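Local coordinates for Melibiose/raffinose/stachyose-binding protein MelE (PDB 4R6H) that binds melibiose, raffinose and stachyose as the solute-binding subunit of an ABC transporter that imports these sugars, at residues Y136-A141 and K337-A342. Residues are numbered along the deposited sequence; the frame is centred on the assembly and turned at random.
Sequences YPINQA and KQMAEA
Ile138 and Met339 make the one close side-chain meeting between 136-141, where the short strand 136-137 gives way to a short loop, and the helical turn 337-342. Just ahead of it, Tyr136 turns its broad ring onto helix 320-331, where Ile327, Met330 and Ala331 receive it, and packs edge-to-face with Trp114, while Pro137 lies against Trp114 and Leu118. The flat aromatic ring of Tyr136 and the compact ring of Pro137 suit a buried strand, and neither touches 337-342. At Ile138 the branched side chain points toward that helix. With CG1 beside the backbone N (chi1 -72°), the CG2 methyl is anti to that N, which carries this branch out to CG of Met339 at 3.5 Å. Met339 in turn has CG anti to its own backbone N, chi1 -170°; the two side chains cross at an angle, CG does the touching, and bends at chi2 and chi3 carry the flexible sulfur end onward. Beside this pair, the carbonyl O of Ile138 stands 4.3 Å from CB of Ala340, a loose contact in which the small methyl lets the loop backbone pass near the helix. Asn139 has its first bond directed to the same helix, yet its buried amide is satisfied beyond the two segments, by Tyr309 N at OD1 and Thr343 OG1, at the C-terminal end of helix 333-343, at ND2; likewise Gln140 NE2 reaches Asp119 OD2 and Ser347 O, before Ala141 enters strand 141-148. With no hydrogen bond between the two segments, this is apolar packing of a helix on a strand-to-strand connection, which runs from the sheet of 91-92, 310-313 and 136-137 into the mixed sheet containing 141-148, probably as an interlobe crossing in the two-lobed fold of ABC-transporter solute-binding proteins.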
# COMPACT_ATOMS: atom_id res chain seq x y z
N TYR A 136 12.92 -9.76 3.59
CA TYR A 136 12.17 -10.79 2.87
C TYR A 136 10.73 -10.33 2.74
O TYR A 136 10.07 -10.05 3.76
CB TYR A 136 12.24 -12.14 3.62
CG TYR A 136 11.22 -13.13 3.11
CD1 TYR A 136 11.34 -13.70 1.86
CD2 TYR A 136 10.09 -13.41 3.86
CE1 TYR A 136 10.37 -14.56 1.39
CE2 TYR A 136 9.12 -14.28 3.42
CZ TYR A 136 9.27 -14.85 2.16
OH TYR A 136 8.29 -15.72 1.70
N PRO A 137 10.23 -10.23 1.51
CA PRO A 137 8.84 -9.83 1.30
C PRO A 137 7.84 -10.98 1.44
O PRO A 137 7.80 -11.88 0.61
CB PRO A 137 8.85 -9.29 -0.14
CG PRO A 137 9.90 -10.14 -0.81
CD PRO A 137 10.95 -10.43 0.24
N ILE A 138 7.05 -10.95 2.49
CA ILE A 138 6.04 -11.97 2.67
C ILE A 138 5.02 -11.87 1.51
O ILE A 138 4.50 -12.86 1.01
CB ILE A 138 5.34 -11.76 4.02
CG1 ILE A 138 6.28 -12.15 5.15
CG2 ILE A 138 3.98 -12.46 4.09
CD1 ILE A 138 5.81 -11.72 6.51
N ASN A 139 4.77 -10.66 1.08
CA ASN A 139 3.77 -10.39 0.05
C ASN A 139 4.15 -9.11 -0.65
O ASN A 139 5.27 -8.60 -0.47
CB ASN A 139 2.35 -10.33 0.62
CG ASN A 139 2.17 -9.26 1.65
OD1 ASN A 139 3.09 -8.50 1.96
ND2 ASN A 139 0.94 -9.14 2.17
N GLN A 140 3.24 -8.57 -1.45
CA GLN A 140 3.47 -7.29 -2.07
C GLN A 140 2.16 -6.60 -2.35
O GLN A 140 1.18 -7.26 -2.63
CB GLN A 140 4.23 -7.45 -3.37
CG GLN A 140 3.61 -8.43 -4.34
CD GLN A 140 4.37 -8.49 -5.65
OE1 GLN A 140 4.46 -7.47 -6.38
NE2 GLN A 140 4.91 -9.66 -5.97
N ALA A 141 2.19 -5.28 -2.31
CA ALA A 141 1.01 -4.48 -2.56
C ALA A 141 1.05 -3.94 -3.98
O ALA A 141 2.12 -3.49 -4.44
CB ALA A 141 0.93 -3.31 -1.60
N LYS A 337 2.88 -19.51 0.08
CA LYS A 337 1.55 -19.47 -0.53
C LYS A 337 0.47 -19.28 0.53
O LYS A 337 -0.43 -18.43 0.42
CB LYS A 337 1.30 -20.75 -1.35
CG LYS A 337 -0.04 -20.82 -2.07
CD LYS A 337 -0.11 -22.10 -2.88
CE LYS A 337 -1.35 -22.21 -3.73
NZ LYS A 337 -2.58 -22.43 -2.93
N GLN A 338 0.58 -20.06 1.61
CA GLN A 338 -0.35 -19.96 2.71
C GLN A 338 -0.40 -18.57 3.35
O GLN A 338 -1.46 -17.96 3.54
CB GLN A 338 -0.06 -21.06 3.74
CG GLN A 338 -1.01 -21.08 4.90
CD GLN A 338 -0.67 -22.19 5.87
OE1 GLN A 338 0.22 -22.99 5.61
NE2 GLN A 338 -1.34 -22.19 7.01
N MET A 339 0.79 -18.05 3.67
CA MET A 339 0.84 -16.73 4.28
C MET A 339 0.30 -15.65 3.33
O MET A 339 -0.48 -14.82 3.75
CB MET A 339 2.25 -16.42 4.75
CG MET A 339 2.39 -15.19 5.60
SD MET A 339 1.65 -15.36 7.26
CE MET A 339 0.16 -14.37 7.13
N ALA A 340 0.71 -15.69 2.06
CA ALA A 340 0.23 -14.70 1.11
C ALA A 340 -1.28 -14.72 0.95
O ALA A 340 -1.94 -13.67 0.97
CB ALA A 340 0.94 -14.87 -0.23
N GLU A 341 -1.85 -15.92 0.83
CA GLU A 341 -3.30 -16.01 0.73
C GLU A 341 -4.05 -15.41 1.93
O GLU A 341 -5.09 -14.78 1.79
CB GLU A 341 -3.71 -17.46 0.50
CG GLU A 341 -3.36 -17.91 -0.92
CD GLU A 341 -3.61 -19.37 -1.22
OE1 GLU A 341 -4.18 -20.10 -0.38
OE2 GLU A 341 -3.23 -19.81 -2.33
N ALA A 342 -3.51 -15.57 3.12
CA ALA A 342 -4.11 -14.96 4.30
C ALA A 342 -4.15 -13.44 4.26
O ALA A 342 -5.00 -12.82 4.87
CB ALA A 342 -3.38 -15.43 5.54